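Local coordinates for protein dnab-like replicative helicase (Bacillus phage SPP1, PDB 3BH0) that forms the ATPase domain of a DnaB-family replicative helicase, which probably hydrolyses ATP to unwind double-stranded DNA in the 5'-3' direction, at residues 80-83 against 84-88; 129-132 against 133-137. All coordinates share one frame; numbering follows the deposited sequence.

Contact 1 (80-83 against 84-88)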
ATOM      1  N   GLY A  80      -3.869   3.044  11.125  1.00 35.45           N
ATOM      2  CA  GLY A  80      -2.819   2.058  10.845  1.00 35.82           C
ATOM      3  C   GLY A  80      -2.230   2.050   9.434  1.00 35.67           C
ATOM      4  O   GLY A  80      -1.464   1.147   9.078  1.00 35.92           O
ATOM      5  N   LYS A  81      -2.573   3.081   8.662  1.00 35.50           N
ATOM      6  CA  LYS A  81      -2.267   3.234   7.225  1.00 35.14           C
ATOM      7  C   LYS A  81      -0.814   2.986   6.837  1.00 34.54           C
ATOM      8  O   LYS A  81      -0.545   2.206   5.929  1.00 33.89           O
ATOM      9  CB  LYS A  81      -2.693   4.642   6.794  1.00 35.14           C
ATOM     10  CG  LYS A  81      -2.637   4.958   5.309  1.00 35.00           C
ATOM     11  CD  LYS A  81      -3.467   6.216   5.008  1.00 33.06           C
ATOM     12  CE  LYS A  81      -2.812   7.491   5.522  1.00 33.98           C
ATOM     13  NZ  LYS A  81      -3.829   8.550   5.787  1.00 37.03           N
ATOM     14  N   THR A  82       0.106   3.663   7.517  1.00 34.45           N
ATOM     15  CA  THR A  82       1.541   3.525   7.232  1.00 35.07           C
ATOM     16  C   THR A  82       2.051   2.128   7.585  1.00 34.85           C
ATOM     17  O   THR A  82       2.669   1.454   6.756  1.00 35.08           O
ATOM     18  CB  THR A  82       2.393   4.610   7.966  1.00 35.40           C
ATOM     19  OG1 THR A  82       1.938   5.913   7.582  1.00 35.96           O
ATOM     20  CG2 THR A  82       3.876   4.485   7.594  1.00 34.57           C
ATOM     21  N   ALA A  83       1.777   1.715   8.820  1.00 34.77           N
ATOM     22  CA  ALA A  83       2.073   0.379   9.317  1.00 34.88           C
ATOM     23  C   ALA A  83       1.544  -0.704   8.371  1.00 34.91           C
ATOM     24  O   ALA A  83       2.236  -1.670   8.085  1.00 34.57           O
ATOM     25  CB  ALA A  83       1.482   0.204  10.726  1.00 34.54           C
ATOM     26  N   PHE A  84       0.316  -0.512   7.889  1.00 35.11           N
ATOM     27  CA  PHE A  84      -0.359  -1.435   6.974  1.00 35.18           C
ATOM     28  C   PHE A  84       0.311  -1.484   5.601  1.00 35.38           C
ATOM     29  O   PHE A  84       0.513  -2.573   5.033  1.00 35.46           O
ATOM     30  CB  PHE A  84      -1.829  -1.025   6.851  1.00 35.26           C
ATOM     31  CG  PHE A  84      -2.616  -1.829   5.867  1.00 34.70           C
ATOM     32  CD1 PHE A  84      -3.121  -3.079   6.211  1.00 36.08           C
ATOM     33  CD2 PHE A  84      -2.901  -1.322   4.617  1.00 34.55           C
ATOM     34  CE1 PHE A  84      -3.881  -3.817   5.300  1.00 35.08           C
ATOM     35  CE2 PHE A  84      -3.657  -2.053   3.705  1.00 34.60           C
ATOM     36  CZ  PHE A  84      -4.144  -3.303   4.054  1.00 34.62           C
ATOM     37  N   ALA A  85       0.647  -0.309   5.070  1.00 35.00           N
ATOM     38  CA  ALA A  85       1.377  -0.226   3.811  1.00 35.24           C
ATOM     39  C   ALA A  85       2.769  -0.867   3.914  1.00 35.27           C
ATOM     40  O   ALA A  85       3.157  -1.665   3.052  1.00 35.05           O
ATOM     41  CB  ALA A  85       1.471   1.220   3.343  1.00 34.99           C
ATOM     42  N   LEU A  86       3.514  -0.539   4.968  1.00 35.48           N
ATOM     43  CA  LEU A  86       4.856  -1.121   5.129  1.00 35.91           C
ATOM     44  C   LEU A  86       4.782  -2.624   5.328  1.00 36.42           C
ATOM     45  O   LEU A  86       5.631  -3.364   4.845  1.00 36.33           O
ATOM     46  CB  LEU A  86       5.671  -0.444   6.244  1.00 35.11           C
ATOM     47  CG  LEU A  86       6.123   1.002   5.965  1.00 34.55           C
ATOM     48  CD1 LEU A  86       6.558   1.679   7.225  1.00 33.49           C
ATOM     49  CD2 LEU A  86       7.216   1.122   4.905  1.00 32.08           C
ATOM     50  N   LYS A  87       3.738  -3.074   6.009  1.00 37.55           N
ATOM     51  CA  LYS A  87       3.548  -4.498   6.232  1.00 38.60           C
ATOM     52  C   LYS A  87       3.475  -5.166   4.860  1.00 39.18           C
ATOM     53  O   LYS A  87       4.299  -6.017   4.536  1.00 39.21           O
ATOM     54  CB  LYS A  87       2.309  -4.731   7.092  1.00 38.19           C
ATOM     55  CG  LYS A  87       1.982  -6.175   7.386  1.00 40.79           C
ATOM     56  CD  LYS A  87       3.077  -6.868   8.158  1.00 44.30           C
ATOM     57  CE  LYS A  87       2.782  -8.359   8.240  1.00 46.01           C
ATOM     58  NZ  LYS A  87       3.763  -9.016   9.143  1.00 47.13           N
ATOM     59  N   GLN A  88       2.519  -4.717   4.049  1.00 40.21           N
ATOM     60  CA  GLN A  88       2.395  -5.100   2.643  1.00 40.90           C
ATOM     61  C   GLN A  88       3.702  -5.033   1.870  1.00 41.60           C
ATOM     62  O   GLN A  88       4.065  -5.996   1.197  1.00 41.98           O
ATOM     63  CB  GLN A  88       1.340  -4.252   1.930  1.00 40.71           C
ATOM     64  CG  GLN A  88      -0.068  -4.533   2.386  1.00 40.22           C
ATOM     65  CD  GLN A  88      -1.117  -4.245   1.332  1.00 41.63           C
ATOM     66  OE1 GLN A  88      -2.206  -3.763   1.648  1.00 43.47           O
ATOM     67  NE2 GLN A  88      -0.806  -4.537   0.076  1.00 40.49           N
TER

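Contact 2 (129-132 against 133-137)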
ATOM      1  N   ALA A 129      15.784   5.242  21.219  1.00 74.20           N
ATOM      2  CA  ALA A 129      17.108   5.580  21.640  1.00 74.08           C
ATOM      3  C   ALA A 129      17.321   4.509  22.658  1.00 74.19           C
ATOM      4  O   ALA A 129      16.660   3.466  22.606  1.00 74.25           O
ATOM      5  CB  ALA A 129      17.146   6.943  22.269  1.00 73.97           C
ATOM      6  N   ALA A 130      18.249   4.751  23.573  1.00 74.25           N
ATOM      7  CA  ALA A 130      18.428   3.893  24.722  1.00 74.20           C
ATOM      8  C   ALA A 130      18.403   2.395  24.379  1.00 74.26           C
ATOM      9  O   ALA A 130      18.113   1.560  25.233  1.00 74.28           O
ATOM     10  CB  ALA A 130      17.395   4.231  25.746  1.00 74.09           C
ATOM     11  N   ARG A 131      18.714   2.055  23.130  1.00 74.28           N
ATOM     12  CA  ARG A 131      18.898   0.660  22.758  1.00 74.39           C
ATOM     13  C   ARG A 131      20.160   0.149  23.458  1.00 74.17           C
ATOM     14  O   ARG A 131      20.206  -0.996  23.918  1.00 73.85           O
ATOM     15  CB  ARG A 131      19.019   0.515  21.240  1.00 74.44           C
ATOM     16  CG  ARG A 131      18.106  -0.546  20.607  1.00 75.69           C
ATOM     17  CD  ARG A 131      17.496  -1.541  21.622  1.00 77.89           C
ATOM     18  NE  ARG A 131      17.867  -2.952  21.372  1.00 79.35           N
ATOM     19  CZ  ARG A 131      17.825  -3.575  20.189  1.00 80.38           C
ATOM     20  NH1 ARG A 131      17.395  -2.940  19.100  1.00 80.89           N
ATOM     21  NH2 ARG A 131      18.204  -4.851  20.097  1.00 81.22           N
ATOM     22  N   ARG A 132      21.158   1.033  23.550  1.00 74.06           N
ATOM     23  CA  ARG A 132      22.414   0.790  24.261  1.00 74.23           C
ATOM     24  C   ARG A 132      22.215   0.369  25.726  1.00 74.34           C
ATOM     25  O   ARG A 132      23.056  -0.342  26.280  1.00 74.54           O
ATOM     26  CB  ARG A 132      23.314   2.030  24.182  1.00 74.21           C
ATOM     27  CG  ARG A 132      24.778   1.818  24.562  1.00 74.14           C
ATOM     28  CD  ARG A 132      25.606   1.415  23.359  1.00 73.50           C
ATOM     29  NE  ARG A 132      26.826   0.697  23.723  1.00 72.70           N
ATOM     30  CZ  ARG A 132      27.358  -0.275  22.992  1.00 72.38           C
ATOM     31  NH1 ARG A 132      26.779  -0.659  21.865  1.00 73.09           N
ATOM     32  NH2 ARG A 132      28.464  -0.876  23.390  1.00 72.76           N
ATOM     33  N   ASP A 133      21.120   0.794  26.354  1.00 74.37           N
ATOM     34  CA  ASP A 133      20.791   0.280  27.690  1.00 74.43           C
ATOM     35  C   ASP A 133      19.437  -0.416  27.829  1.00 74.38           C
ATOM     36  O   ASP A 133      19.370  -1.498  28.410  1.00 74.51           O
ATOM     37  CB  ASP A 133      20.983   1.337  28.785  1.00 74.54           C
ATOM     38  CG  ASP A 133      20.156   2.573  28.557  1.00 74.64           C
ATOM     39  OD1 ASP A 133      19.790   2.814  27.392  1.00 75.51           O
ATOM     40  OD2 ASP A 133      19.874   3.309  29.532  1.00 73.91           O
ATOM     41  N   PHE A 134      18.371   0.183  27.296  1.00 74.40           N
ATOM     42  CA  PHE A 134      16.998  -0.318  27.540  1.00 74.51           C
ATOM     43  C   PHE A 134      16.756  -1.700  26.920  1.00 74.46           C
ATOM     44  O   PHE A 134      15.743  -2.335  27.195  1.00 74.49           O
ATOM     45  CB  PHE A 134      15.915   0.674  27.051  1.00 74.44           C
ATOM     46  CG  PHE A 134      15.932   2.038  27.730  1.00 74.62           C
ATOM     47  CD1 PHE A 134      14.904   2.951  27.479  1.00 75.16           C
ATOM     48  CD2 PHE A 134      16.950   2.416  28.610  1.00 75.11           C
ATOM     49  CE1 PHE A 134      14.894   4.235  28.084  1.00 75.57           C
ATOM     50  CE2 PHE A 134      16.958   3.695  29.215  1.00 75.84           C
ATOM     51  CZ  PHE A 134      15.925   4.605  28.950  1.00 75.52           C
ATOM     52  N   ALA A 135      17.691  -2.161  26.095  1.00 74.64           N
ATOM     53  CA  ALA A 135      17.545  -3.434  25.395  1.00 74.94           C
ATOM     54  C   ALA A 135      18.148  -4.606  26.149  1.00 75.26           C
ATOM     55  O   ALA A 135      19.243  -4.510  26.706  1.00 75.12           O
ATOM     56  CB  ALA A 135      18.161  -3.355  24.037  1.00 74.70           C
ATOM     57  N   SER A 136      17.429  -5.723  26.125  1.00 75.73           N
ATOM     58  CA  SER A 136      17.920  -6.977  26.670  1.00 76.33           C
ATOM     59  C   SER A 136      18.716  -7.723  25.594  1.00 76.51           C
ATOM     60  O   SER A 136      19.502  -7.113  24.865  1.00 76.78           O
ATOM     61  CB  SER A 136      16.747  -7.817  27.184  1.00 76.45           C
ATOM     62  OG  SER A 136      16.012  -7.101  28.169  1.00 76.87           O
ATOM     63  N   GLU A 137      18.513  -9.034  25.503  1.00 76.68           N
ATOM     64  CA  GLU A 137      19.108  -9.853  24.451  1.00 76.74           C
ATOM     65  C   GLU A 137      18.237  -9.783  23.192  1.00 76.75           C
ATOM     66  O   GLU A 137      17.779 -10.805  22.657  1.00 76.59           O
ATOM     67  CB  GLU A 137      19.314 -11.291  24.937  1.00 77.01           C
ATOM     68  CG  GLU A 137      20.467 -11.456  25.943  1.00 77.62           C
ATOM     69  CD  GLU A 137      20.219 -10.770  27.291  1.00 78.91           C
ATOM     70  OE1 GLU A 137      19.051 -10.698  27.740  1.00 79.93           O
ATOM     71  OE2 GLU A 137      21.200 -10.303  27.911  1.00 79.08           O
TER

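Contact 1 (80-83 against 84-88)
Thr82 and Leu86 meet because their first torsions send Thr82 CG2 and Leu86 CG to a shared flank of the helix: Thr82 chi1 of -58° sets OG1 beside the backbone N and leaves CG2 on the far side from that N, while CG of Leu86 stands anti to its own carbonyl carbon (chi1 -69°). The two side chains then run alongside each other, pointing the same way, with Thr82 CG2 3.9 Å from Leu86 CD1. The backbone adds four hydrogen bonds, in the first turns of an alpha-helix with Gly80 as N-cap. Each joins a residue to the fourth one on, at 2.7 to 2.9 Å: Phe84 N to Gly80 O, Ala85 N to Lys81 O, Leu86 N to Thr82 O and Lys87 N to Ala83 O. The bond to Thr82 O is nearly straight, with an N-H...O angle of 171°. Gly80 has a positive phi, a backbone conformation readily taken up by glycine. Gly80, Lys81 and Thr82 are consistent with the end of a Walker A P-loop, as expected of a DnaB-family ATPase; Lys81 NZ is hydrogen-bonded to Ala75 O, at the start of the same pattern. The Phe84 ring leads away from the turn and meets Phe55 with the two planes almost parallel, while Lys87 NZ bonds to Asn304 OD1. Around the helix, Phe84 packs on Glu261 and Leu263 of strand 259-265, Lys81 and Ala85 touch Leu227 of strand 223-228, and the Thr82-Leu86 flank faces Asn111 and Arg114 of helix 108-119.

Contact 2 (129-132 against 133-137)
The Phe134 ring has the methyl of Ala130 over one face, with CB only 6° off the ring normal through its centroid, a CH-pi contact across a single helical turn, though the modelled spacing is too tight to be taken literally. At the edge of the Arg131 guanidinium lies CB of Ala135, a doubtful approach that is too close in the model. The motif is a short, weakly bonded helical turn, about 131-134, on the surface of the DnaB-type helicase domain. Its bonds converge on one acceptor: Ala130 O takes a bond from Phe134 N modelled at 2.5 Å, doubtfully short, and a weak one from Asp133 N at 3.3 Å. With chi1 at -61°, CG of Phe134 lies beside its own backbone N, which turns the ring back over Ala130. Beyond the turn, Arg131 makes a cation-pi contact with Trp139 and touches Ile122 and Asp138, while Ser136 N bonds to Asp138 OD2, linking the exit of the turn to the start of helix 139-150. The Asp133 carboxylate folds back toward Ala130: with chi1 at 58°, Asp133 CG lies between its backbone N and carbonyl carbon. Asp133 OD1 thereby comes 3.2 Å from Ala130 CB and 3.0 Å from Ala130 O; both oxygens are acceptors, so the latter approach is no hydrogen bond.

Contacts 1 and 2 are each local helical turns, 26 Å apart between centres and about 17 Å between nearest atoms, without touching. The centre of contact 1 lies about 7 Å from the centre of the chain and the contact is partly buried; contact 2, its centre about 31 Å out, is a surface feature. The first begins the long helix 81-93 and has four successive i to i+4 backbone bonds, with neighbouring strands and a helix packed round it. The second is the brief helix 131-134, whose two bonds share one carbonyl and include a weak one. Their side-chain chemistry differs as well: methyl-to-methyl packing in contact 1, a methyl over an exposed aromatic ring in contact 2.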